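PDB 3HFT: WbmS, polysaccharide deacetylase involved in O-antigen biosynthesis from Bordetella bronchiseptica, which probably removes acetyl groups from a polysaccharide during O-antigen biosynthesis, as a zinc-dependent hydrolase of the polysaccharide deacetylase family. Local coordinates for residues 38-43 / 202-207; 49-54 / 230-235; 182-187 / 217-222; 93-98 / 108-113. One frame throughout, in Å; residues are numbered along the deposited sequence.

Contact 1 of 4, residues 38-43 / 202-207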
# COMPACT_ATOMS: atom_id res chain seq x y z
N ARG A 38 -20.69 -1.37 5.90
CA ARG A 38 -21.22 -0.47 4.90
C ARG A 38 -20.45 -0.65 3.61
O ARG A 38 -19.35 -1.20 3.60
CB ARG A 38 -21.14 0.98 5.38
CG ARG A 38 -21.88 1.20 6.69
CD ARG A 38 -21.86 2.64 7.09
NE ARG A 38 -22.95 3.39 6.48
CZ ARG A 38 -23.07 4.72 6.48
NH1 ARG A 38 -22.14 5.51 7.05
NH2 ARG A 38 -24.14 5.27 5.89
N ILE A 39 -21.07 -0.16 2.55
CA ILE A 39 -20.53 -0.27 1.20
C ILE A 39 -20.20 1.12 0.69
O ILE A 39 -21.01 2.06 0.81
CB ILE A 39 -21.53 -0.95 0.27
CG1 ILE A 39 -21.88 -2.36 0.79
CG2 ILE A 39 -20.97 -0.96 -1.15
CD1 ILE A 39 -23.08 -3.03 0.11
N PHE A 40 -18.98 1.27 0.19
CA PHE A 40 -18.51 2.53 -0.39
C PHE A 40 -18.18 2.31 -1.87
O PHE A 40 -17.13 1.74 -2.22
CB PHE A 40 -17.26 3.02 0.35
CG PHE A 40 -17.50 3.30 1.81
CD1 PHE A 40 -17.60 2.29 2.72
CD2 PHE A 40 -17.67 4.61 2.25
CE1 PHE A 40 -17.84 2.54 4.06
CE2 PHE A 40 -17.89 4.87 3.60
CZ PHE A 40 -17.98 3.83 4.49
N LEU A 41 -19.10 2.71 -2.75
CA LEU A 41 -18.86 2.59 -4.19
C LEU A 41 -17.98 3.75 -4.60
O LEU A 41 -18.27 4.93 -4.28
CB LEU A 41 -20.18 2.64 -4.96
CG LEU A 41 -21.19 1.51 -4.73
CD1 LEU A 41 -22.53 1.81 -5.46
CD2 LEU A 41 -20.62 0.19 -5.18
N THR A 42 -16.88 3.43 -5.26
CA THR A 42 -15.93 4.43 -5.71
C THR A 42 -15.68 4.24 -7.21
O THR A 42 -15.67 3.12 -7.72
CB THR A 42 -14.60 4.41 -4.90
OG1 THR A 42 -13.85 3.24 -5.21
CG2 THR A 42 -14.86 4.51 -3.37
N PHE A 43 -15.49 5.36 -7.90
CA PHE A 43 -15.30 5.39 -9.33
C PHE A 43 -14.06 6.15 -9.71
O PHE A 43 -13.95 7.33 -9.45
CB PHE A 43 -16.55 6.00 -9.96
CG PHE A 43 -17.79 5.19 -9.71
CD1 PHE A 43 -18.13 4.17 -10.58
CD2 PHE A 43 -18.56 5.42 -8.59
CE1 PHE A 43 -19.22 3.36 -10.31
CE2 PHE A 43 -19.66 4.64 -8.32
CZ PHE A 43 -19.99 3.60 -9.17
N ILE A 202 -14.98 -2.80 6.55
CA ILE A 202 -15.30 -1.79 5.58
C ILE A 202 -15.27 -2.39 4.18
O ILE A 202 -14.37 -3.15 3.85
CB ILE A 202 -14.35 -0.57 5.71
CG1 ILE A 202 -14.93 0.61 4.94
CG2 ILE A 202 -12.90 -0.90 5.28
CD1 ILE A 202 -14.10 1.86 5.07
N ASN A 203 -16.25 -2.04 3.33
CA ASN A 203 -16.37 -2.60 1.98
C ASN A 203 -16.29 -1.54 0.89
O ASN A 203 -17.30 -0.91 0.54
CB ASN A 203 -17.71 -3.32 1.85
CG ASN A 203 -17.88 -4.43 2.87
OD1 ASN A 203 -17.49 -5.59 2.60
ND2 ASN A 203 -18.53 -4.12 4.01
N VAL A 204 -15.08 -1.28 0.39
CA VAL A 204 -14.87 -0.27 -0.64
C VAL A 204 -14.63 -1.01 -1.96
O VAL A 204 -13.79 -1.94 -2.03
CB VAL A 204 -13.70 0.69 -0.29
CG1 VAL A 204 -13.60 1.81 -1.33
CG2 VAL A 204 -13.84 1.25 1.13
N LEU A 205 -15.39 -0.63 -2.99
CA LEU A 205 -15.24 -1.23 -4.31
C LEU A 205 -14.88 -0.12 -5.28
O LEU A 205 -15.33 1.02 -5.11
CB LEU A 205 -16.53 -1.93 -4.76
CG LEU A 205 -17.00 -3.14 -3.93
CD1 LEU A 205 -17.93 -2.70 -2.77
CD2 LEU A 205 -17.74 -4.14 -4.78
N ASP A 206 -14.06 -0.45 -6.28
CA ASP A 206 -13.62 0.50 -7.28
C ASP A 206 -14.05 0.05 -8.69
O ASP A 206 -13.67 -1.03 -9.16
CB ASP A 206 -12.10 0.59 -7.24
CG ASP A 206 -11.52 1.64 -8.18
OD1 ASP A 206 -12.28 2.46 -8.75
OD2 ASP A 206 -10.26 1.67 -8.28
N PHE A 207 -14.84 0.91 -9.34
CA PHE A 207 -15.29 0.68 -10.73
C PHE A 207 -14.76 1.78 -11.66
O PHE A 207 -14.59 2.91 -11.25
CB PHE A 207 -16.81 0.72 -10.82
CG PHE A 207 -17.51 -0.43 -10.14
CD1 PHE A 207 -17.85 -0.37 -8.81
CD2 PHE A 207 -17.88 -1.56 -10.87
CE1 PHE A 207 -18.54 -1.44 -8.20
CE2 PHE A 207 -18.54 -2.63 -10.28
CZ PHE A 207 -18.86 -2.57 -8.93
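I39 to F43 run parallel to N203 to F207 as the middle strand and its neighbour in the five-stranded parallel sheet of this polysaccharide deacetylase domain, with strand directions 17° apart. The backbone bonds alternate between the strands, as in any parallel pair: F40 N gives to N203 O at 2.8 Å, L205 N to F40 O, T42 N to L205 O and F207 N to T42 O.

Two side chains add bonds to carbonyls already used by the main chain. The amide ND2 of N203 reaches R38 O at 3.1 Å, lying above that carbonyl's plane, while N203 N takes the same oxygen almost end-on; OD1 of N203 turns instead to Q198 N. T42 holds OG1 between its backbone N and carbonyl carbon (chi1 70°), which lets the hydroxyl bond to L205 O at 2.7 Å alongside T42 N. R125 also bonds to this hydroxyl.

Apolar packing differs on the two faces. On the one carrying F40, T42, V204 and D206, CE1 of F40 meets CG1 of I202 at 3.6 Å, the two side chains crossing at about a right angle, and the beta-branched V204 and T42 touch through CG1 and CG2. The other carries N203 and the apolar I39, L41, F43, L205 and F207; L41, L205 and F207 lie under helix 245-256, while F43 packs against helix 50-63. The F43 and F207 rings, planes 27° apart, are displaced along each other, with centroids 5.9 Å apart, and share little face. What meets instead is CE1 of F43 and CB of F207, 3.6 Å apart.

Contact 2 of 4, residues 49-54 / 230-235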
# COMPACT_ATOMS: atom_id res chain seq x y z
N ALA A 49 -14.53 9.24 -21.80
CA ALA A 49 -15.26 10.20 -22.58
C ALA A 49 -16.53 10.56 -21.80
O ALA A 49 -17.03 9.77 -21.03
CB ALA A 49 -15.64 9.57 -23.95
N ASP A 50 -17.06 11.75 -22.04
CA ASP A 50 -18.26 12.21 -21.37
C ASP A 50 -19.46 11.27 -21.49
O ASP A 50 -20.19 11.11 -20.52
CB ASP A 50 -18.65 13.60 -21.89
CG ASP A 50 -17.79 14.72 -21.31
OD1 ASP A 50 -16.94 14.50 -20.42
OD2 ASP A 50 -17.97 15.86 -21.74
N PHE A 51 -19.69 10.67 -22.66
CA PHE A 51 -20.88 9.81 -22.81
C PHE A 51 -20.74 8.56 -21.93
O PHE A 51 -21.72 8.06 -21.37
CB PHE A 51 -21.17 9.44 -24.29
CG PHE A 51 -20.21 8.45 -24.89
CD1 PHE A 51 -19.03 8.86 -25.47
CD2 PHE A 51 -20.55 7.10 -24.96
CE1 PHE A 51 -18.15 7.96 -26.04
CE2 PHE A 51 -19.70 6.18 -25.55
CZ PHE A 51 -18.49 6.60 -26.08
N VAL A 52 -19.51 8.09 -21.78
CA VAL A 52 -19.21 6.95 -20.92
C VAL A 52 -19.40 7.34 -19.44
O VAL A 52 -20.04 6.60 -18.70
CB VAL A 52 -17.79 6.42 -21.18
CG1 VAL A 52 -17.36 5.37 -20.11
CG2 VAL A 52 -17.68 5.86 -22.60
N LEU A 53 -18.86 8.48 -19.03
CA LEU A 53 -19.02 8.91 -17.63
C LEU A 53 -20.49 9.17 -17.34
O LEU A 53 -21.00 8.76 -16.30
CB LEU A 53 -18.15 10.15 -17.34
CG LEU A 53 -18.29 10.78 -15.95
CD1 LEU A 53 -18.05 9.76 -14.84
CD2 LEU A 53 -17.33 11.95 -15.82
N GLN A 54 -21.19 9.81 -18.29
CA GLN A 54 -22.61 10.08 -18.08
C GLN A 54 -23.43 8.82 -17.85
O GLN A 54 -24.35 8.80 -17.05
CB GLN A 54 -23.23 10.84 -19.25
CG GLN A 54 -24.68 11.29 -18.93
CD GLN A 54 -24.74 12.31 -17.82
OE1 GLN A 54 -24.11 13.36 -17.93
NE2 GLN A 54 -25.45 12.02 -16.73
N ARG A 230 -13.82 6.23 -27.36
CA ARG A 230 -14.38 7.56 -27.34
C ARG A 230 -15.38 7.77 -28.48
O ARG A 230 -15.71 8.90 -28.79
CB ARG A 230 -13.25 8.59 -27.40
CG ARG A 230 -12.11 8.27 -26.43
CD ARG A 230 -11.08 9.38 -26.38
NE ARG A 230 -11.67 10.54 -25.74
CZ ARG A 230 -11.64 10.78 -24.43
NH1 ARG A 230 -11.03 9.97 -23.60
NH2 ARG A 230 -12.24 11.86 -23.97
N ASN A 231 -15.88 6.67 -29.07
CA ASN A 231 -16.81 6.72 -30.20
C ASN A 231 -18.22 6.42 -29.70
O ASN A 231 -18.55 5.26 -29.43
CB ASN A 231 -16.39 5.70 -31.23
CG ASN A 231 -17.19 5.79 -32.50
OD1 ASN A 231 -18.37 6.13 -32.49
ND2 ASN A 231 -16.55 5.45 -33.61
N PRO A 232 -19.06 7.45 -29.55
CA PRO A 232 -20.39 7.27 -29.00
C PRO A 232 -21.37 6.50 -29.83
O PRO A 232 -22.41 6.12 -29.31
CB PRO A 232 -20.87 8.70 -28.79
CG PRO A 232 -20.14 9.46 -29.77
CD PRO A 232 -18.79 8.87 -29.80
N VAL A 233 -21.04 6.26 -31.10
CA VAL A 233 -21.87 5.48 -32.00
C VAL A 233 -21.50 4.01 -31.96
O VAL A 233 -22.34 3.16 -31.86
CB VAL A 233 -21.72 5.98 -33.46
CG1 VAL A 233 -22.45 5.05 -34.44
CG2 VAL A 233 -22.21 7.43 -33.59
N ASP A 234 -20.21 3.71 -32.02
CA ASP A 234 -19.78 2.33 -32.11
C ASP A 234 -19.54 1.62 -30.76
O ASP A 234 -19.60 0.39 -30.69
CB ASP A 234 -18.46 2.26 -32.87
CG ASP A 234 -18.62 2.44 -34.37
OD1 ASP A 234 -19.74 2.78 -34.85
OD2 ASP A 234 -17.57 2.24 -35.04
N LEU A 235 -19.20 2.36 -29.71
CA LEU A 235 -18.79 1.69 -28.47
C LEU A 235 -19.85 0.77 -27.90
O LEU A 235 -19.51 -0.30 -27.35
CB LEU A 235 -18.32 2.70 -27.41
CG LEU A 235 -17.65 2.08 -26.17
CD1 LEU A 235 -16.46 1.19 -26.55
CD2 LEU A 235 -17.24 3.15 -25.11
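The backbone of 49-54 begins at A49, the N-cap residue of helix 50-63, and its first turn faces the irregular loop 230-235, with CA of A49 5.5 Å from CA of R230. F51 carries most of the packing. Its CG sits between the backbone N and the carbonyl carbon (chi1 73°), and the ring thereby reaches out to P232, whose CA stands 3.7 Å from the ring centroid and only 16° off the normal: a CH-pi contact over the face. The opposite face holds CG2 of V52, its own helix neighbour. A flat aromatic and a rigid proline suit each other here, each offering a broad apolar surface.

L235 comes in beside them, with CD2 touching CZ of F51 and, at 3.7 Å, CG2 of V52. Helix 209-214 lies against the same leucine, and Y213 from it meets the F51 ring edge-to-face, so the contact ties the start of the first sheet-flanking helix to the long loop before helix 245-256. That loop is shaped by N231, whose OD1 accepts from V233 N at 3.0 Å in an Asx turn and from D234 N as well.

R230 starts out away from the helix but bends at chi3 (70°), so that A49 sits over one face of the guanidinium, toward its rim. The short side chain of A49 lets the guanidinium come close, NH2 of R230 lying 3.7 Å from A49 CA, and NH1 of R230 bonds to W47 O.

Contact 3 of 4, residues 182-187 / 217-222. With EDO (1,2-ethanediol), chain G.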
# COMPACT_ATOMS: atom_id res chain seq x y z
N ALA A 182 -10.63 -7.76 -10.85
CA ALA A 182 -11.44 -8.95 -10.84
C ALA A 182 -11.12 -9.76 -12.09
O ALA A 182 -11.04 -11.00 -12.05
CB ALA A 182 -12.91 -8.59 -10.79
N CYS A 183 -10.96 -9.08 -13.21
CA CYS A 183 -10.54 -9.78 -14.44
C CYS A 183 -9.18 -10.44 -14.23
O CYS A 183 -8.99 -11.61 -14.53
CB CYS A 183 -10.49 -8.84 -15.63
SG CYS A 183 -12.09 -8.07 -16.04
N LEU A 184 -8.21 -9.72 -13.70
CA LEU A 184 -6.86 -10.28 -13.54
C LEU A 184 -6.81 -11.46 -12.57
O LEU A 184 -6.07 -12.41 -12.78
CB LEU A 184 -5.90 -9.20 -13.07
CG LEU A 184 -5.66 -8.07 -14.08
CD1 LEU A 184 -5.15 -6.83 -13.35
CD2 LEU A 184 -4.73 -8.53 -15.17
N TYR A 185 -7.61 -11.43 -11.50
CA TYR A 185 -7.67 -12.53 -10.55
C TYR A 185 -8.71 -13.63 -10.92
O TYR A 185 -8.83 -14.63 -10.23
CB TYR A 185 -8.05 -11.99 -9.18
CG TYR A 185 -6.95 -11.38 -8.34
CD1 TYR A 185 -5.83 -12.12 -7.95
CD2 TYR A 185 -7.11 -10.10 -7.79
CE1 TYR A 185 -4.86 -11.56 -7.10
CE2 TYR A 185 -6.15 -9.55 -6.94
CZ TYR A 185 -5.04 -10.30 -6.59
OH TYR A 185 -4.11 -9.75 -5.74
N ASP A 186 -9.46 -13.42 -12.00
CA ASP A 186 -10.53 -14.33 -12.38
C ASP A 186 -11.62 -14.47 -11.32
O ASP A 186 -12.13 -15.55 -11.08
CB ASP A 186 -9.97 -15.71 -12.74
CG ASP A 186 -10.80 -16.42 -13.77
OD1 ASP A 186 -11.64 -15.75 -14.44
OD2 ASP A 186 -10.64 -17.65 -13.89
N TRP A 187 -11.96 -13.37 -10.65
CA TRP A 187 -13.10 -13.33 -9.75
C TRP A 187 -14.39 -13.34 -10.57
O TRP A 187 -14.40 -12.91 -11.71
CB TRP A 187 -13.07 -12.09 -8.91
CG TRP A 187 -11.90 -12.07 -7.97
CD1 TRP A 187 -11.25 -13.14 -7.47
CD2 TRP A 187 -11.35 -10.92 -7.35
NE1 TRP A 187 -10.26 -12.72 -6.58
CE2 TRP A 187 -10.31 -11.35 -6.50
CE3 TRP A 187 -11.62 -9.55 -7.43
CZ2 TRP A 187 -9.55 -10.48 -5.75
CZ3 TRP A 187 -10.85 -8.69 -6.68
CH2 TRP A 187 -9.83 -9.15 -5.87
N GLU A 217 -15.93 -8.18 -18.92
CA GLU A 217 -15.64 -9.45 -18.25
C GLU A 217 -14.21 -9.95 -18.52
O GLU A 217 -13.77 -10.89 -17.90
CB GLU A 217 -16.65 -10.50 -18.71
CG GLU A 217 -16.33 -11.19 -20.03
CD GLU A 217 -16.47 -10.34 -21.32
OE1 GLU A 217 -16.21 -9.12 -21.38
OE2 GLU A 217 -16.79 -10.94 -22.34
N SER A 218 -13.54 -9.37 -19.51
CA SER A 218 -12.15 -9.71 -19.86
C SER A 218 -11.48 -8.45 -20.35
O SER A 218 -12.08 -7.68 -21.10
CB SER A 218 -12.09 -10.78 -20.95
OG SER A 218 -10.79 -10.86 -21.54
N LEU A 219 -10.24 -8.23 -19.93
CA LEU A 219 -9.50 -7.08 -20.37
C LEU A 219 -9.15 -7.14 -21.85
O LEU A 219 -8.78 -6.12 -22.44
CB LEU A 219 -8.25 -6.88 -19.52
CG LEU A 219 -8.58 -6.55 -18.06
CD1 LEU A 219 -7.31 -6.41 -17.21
CD2 LEU A 219 -9.44 -5.29 -17.98
N ARG A 220 -9.29 -8.31 -22.46
CA ARG A 220 -9.05 -8.41 -23.88
C ARG A 220 -10.14 -7.66 -24.65
O ARG A 220 -9.88 -7.11 -25.70
CB ARG A 220 -8.98 -9.89 -24.28
CG ARG A 220 -8.47 -10.14 -25.70
CD ARG A 220 -7.11 -9.49 -25.97
NE ARG A 220 -6.74 -9.59 -27.37
CZ ARG A 220 -6.17 -10.66 -27.93
NH1 ARG A 220 -5.85 -11.73 -27.22
NH2 ARG A 220 -5.89 -10.64 -29.23
N ARG A 221 -11.37 -7.63 -24.14
CA ARG A 221 -12.45 -6.85 -24.77
C ARG A 221 -12.05 -5.37 -24.74
O ARG A 221 -12.13 -4.65 -25.74
CB ARG A 221 -13.78 -7.06 -24.03
CG ARG A 221 -14.98 -6.28 -24.60
CD ARG A 221 -16.26 -6.39 -23.76
NE ARG A 221 -16.76 -7.77 -23.80
CZ ARG A 221 -17.47 -8.28 -24.79
NH1 ARG A 221 -17.78 -7.56 -25.86
NH2 ARG A 221 -17.84 -9.55 -24.72
N TYR A 222 -11.54 -4.94 -23.60
CA TYR A 222 -11.09 -3.58 -23.41
C TYR A 222 -9.96 -3.24 -24.38
O TYR A 222 -9.98 -2.20 -25.04
CB TYR A 222 -10.67 -3.40 -21.96
CG TYR A 222 -10.00 -2.10 -21.70
CD1 TYR A 222 -10.75 -0.95 -21.51
CD2 TYR A 222 -8.61 -2.01 -21.64
CE1 TYR A 222 -10.15 0.27 -21.26
CE2 TYR A 222 -7.99 -0.79 -21.42
CZ TYR A 222 -8.77 0.35 -21.21
OH TYR A 222 -8.18 1.57 -20.99
C1 EDO G . -5.88 -12.77 -4.20
O1 EDO G . -5.83 -12.88 -2.80
C2 EDO G . -6.21 -14.15 -4.74
O2 EDO G . -7.51 -14.13 -5.35
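C183 and L219 both place the first atom beyond CB anti to the carbonyl carbon (chi1 -61° and -65°), and from there CB of C183 meets CG of L219 at 3.8 Å. This is a small surface contact between the C-terminal end of helix 179-185, which finishes in a Schellman motif, and the N-terminal start of helix 219-224, where S218 is the N-cap residue. D186, with its positive phi of 61°, makes the turn out of the first helix: D186 N bonds back to C183 O and W187 N to A182 O.

The short side chain of C183 lets SG come against the backbone of E217, 3.8 Å from the carbonyl carbon C of that residue. L184 crosses L219 at about a right angle, its CG touching CD1 of L219; L184 also packs on W166 of the second subunit, whereas L219 also rests on H211.

E217 and R221 pair within the segment; R220 pairs with D224. R221 grips E217 side-on, NE to OE1 and NH2 to OE2, with both carboxylate oxygens close to the guanidinium plane; OE1 is met by NE on its syn lone pair at 2.8 Å. The pair joins the residue before the N-cap to the first turn of the helix.

Y185 OH bonds to R164 O of the second subunit, and W187 NE1 to D155 OD2. An ethanediol, probably from the crystallisation liquor, lies beside both: its C1 is over a face of the Y185 ring, while W187 NE1 makes a weak hydrogen bond to its O2 at 3.3 Å.

Contact 4 of 4, residues 93-98 / 108-113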
# COMPACT_ATOMS: atom_id res chain seq x y z
N PRO A 93 -4.93 11.78 -9.19
CA PRO A 93 -3.69 12.29 -9.77
C PRO A 93 -2.92 11.17 -10.46
O PRO A 93 -2.96 10.01 -10.01
CB PRO A 93 -2.92 12.78 -8.53
CG PRO A 93 -3.40 11.94 -7.44
CD PRO A 93 -4.88 11.78 -7.72
N ASN A 94 -2.22 11.53 -11.54
CA ASN A 94 -1.44 10.58 -12.31
C ASN A 94 0.05 10.84 -12.23
O ASN A 94 0.58 11.75 -12.90
CB ASN A 94 -1.84 10.64 -13.77
CG ASN A 94 -1.12 9.60 -14.61
OD1 ASN A 94 -0.57 8.62 -14.10
ND2 ASN A 94 -1.15 9.80 -15.90
N PHE A 95 0.73 10.04 -11.41
CA PHE A 95 2.16 10.19 -11.21
C PHE A 95 2.98 9.20 -12.04
O PHE A 95 4.20 9.22 -11.95
CB PHE A 95 2.53 10.01 -9.74
CG PHE A 95 1.77 10.90 -8.77
CD1 PHE A 95 1.89 12.29 -8.84
CD2 PHE A 95 0.99 10.35 -7.76
CE1 PHE A 95 1.21 13.11 -7.94
CE2 PHE A 95 0.32 11.17 -6.84
CZ PHE A 95 0.42 12.55 -6.93
N ASN A 96 2.32 8.41 -12.88
CA ASN A 96 3.01 7.43 -13.72
C ASN A 96 4.12 8.02 -14.58
O ASN A 96 5.19 7.43 -14.69
CB ASN A 96 2.03 6.65 -14.63
CG ASN A 96 1.35 5.51 -13.91
OD1 ASN A 96 1.80 5.06 -12.84
ND2 ASN A 96 0.25 5.01 -14.50
N PRO A 97 3.91 9.19 -15.18
CA PRO A 97 5.02 9.75 -15.97
C PRO A 97 6.32 9.95 -15.19
O PRO A 97 7.40 9.97 -15.77
CB PRO A 97 4.46 11.10 -16.44
CG PRO A 97 2.95 10.89 -16.43
CD PRO A 97 2.70 10.03 -15.24
N LEU A 98 6.22 10.07 -13.87
CA LEU A 98 7.41 10.25 -13.06
C LEU A 98 8.20 8.94 -13.00
O LEU A 98 9.43 8.94 -12.88
CB LEU A 98 7.03 10.70 -11.66
CG LEU A 98 6.19 11.98 -11.55
CD1 LEU A 98 5.89 12.24 -10.08
CD2 LEU A 98 6.89 13.16 -12.18
N GLN A 108 4.66 17.21 -6.66
CA GLN A 108 4.00 18.45 -6.26
C GLN A 108 3.25 19.15 -7.38
O GLN A 108 2.09 19.54 -7.21
CB GLN A 108 5.01 19.41 -5.63
CG GLN A 108 4.40 20.74 -5.21
N GLU A 109 3.91 19.32 -8.52
CA GLU A 109 3.31 20.00 -9.65
C GLU A 109 2.08 19.25 -10.12
O GLU A 109 1.03 19.86 -10.37
CB GLU A 109 4.29 20.14 -10.81
CG GLU A 109 5.49 21.06 -10.54
CD GLU A 109 6.71 20.34 -9.96
OE1 GLU A 109 6.57 19.22 -9.42
OE2 GLU A 109 7.81 20.92 -10.04
N ILE A 110 2.20 17.93 -10.23
CA ILE A 110 1.09 17.10 -10.72
C ILE A 110 -0.11 17.11 -9.75
O ILE A 110 -1.27 17.21 -10.17
CB ILE A 110 1.55 15.63 -11.02
CG1 ILE A 110 2.52 15.58 -12.21
CG2 ILE A 110 0.34 14.71 -11.28
CD1 ILE A 110 3.26 14.25 -12.37
N LEU A 111 0.19 16.99 -8.46
CA LEU A 111 -0.83 16.98 -7.42
C LEU A 111 -1.56 18.30 -7.38
O LEU A 111 -2.78 18.33 -7.31
CB LEU A 111 -0.19 16.71 -6.05
CG LEU A 111 -1.08 16.74 -4.79
CD1 LEU A 111 -2.31 15.75 -4.91
CD2 LEU A 111 -0.24 16.46 -3.50
N ASP A 112 -0.81 19.40 -7.40
CA ASP A 112 -1.42 20.72 -7.35
C ASP A 112 -2.30 20.96 -8.57
O ASP A 112 -3.39 21.51 -8.44
CB ASP A 112 -0.35 21.79 -7.20
CG ASP A 112 0.25 21.84 -5.78
OD1 ASP A 112 -0.36 21.29 -4.81
OD2 ASP A 112 1.33 22.45 -5.65
N ARG A 113 -1.86 20.54 -9.75
CA ARG A 113 -2.70 20.68 -10.93
C ARG A 113 -3.97 19.87 -10.81
O ARG A 113 -5.03 20.34 -11.18
CB ARG A 113 -1.98 20.25 -12.20
CG ARG A 113 -1.24 21.34 -12.89
CD ARG A 113 -1.04 20.97 -14.35
NE ARG A 113 -0.28 19.73 -14.51
CZ ARG A 113 1.04 19.64 -14.40
NH1 ARG A 113 1.76 20.69 -14.10
NH2 ARG A 113 1.64 18.47 -14.56
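I110 is the central side chain of this contact, in which helix 107-115 packs on the capped turn into the short helix 96-100, just after the zinc ligand H92. Its two branches have different targets. With CG1 beside the backbone N (chi1 -67°) and CG2 anti to that N, the methyl CG2 lies 3.8 Å from CD1 of F95 and 3.4 Å from the backbone O of N94. The longer branch carries CD1 to L98, where the two side chains reach toward each other tip to tip, CD1 of I110 and CD2 of L98 being 3.8 Å apart.

F95 and I110 cross at a slant, CG2 meeting CD1 and CE1 of the ring. Beyond it, the backbone N of L111 lies near the ring plane at the edge. A branched isoleucine suits the place because it fills two directions at once; I135 of helix 133-141 also packs on F95. L98 further touches L98 of the second subunit.

The turn itself is held by N94: its OD1 makes a capping bond to N96 N, 3.1 Å away, in the turn that leads into the helix, the donor lying 51° out of the plane of the side-chain carbonyl.

Contacts 1, 4 and 2 lie at increasing distance from the zinc ion, which D46, H92 and H127 bind, and contact 3 lies at the surface. Contact 1 is deepest, its centre about 7 Å from the centre of the chain, and the side chain of D206 there is about 6 Å from the zinc. Contact 4 follows H92 directly, its N94 side chain about 8 Å from the metal, while the side chain of R230 in contact 2 is about 13 Å away. Strand 39-44 of contact 1 leads through D46 into helix 50-63 of contact 2, though the centres of the two contacts are about 24 Å apart. Contacts 3 and 4, about 28 Å apart at their centres, both touch the second subunit.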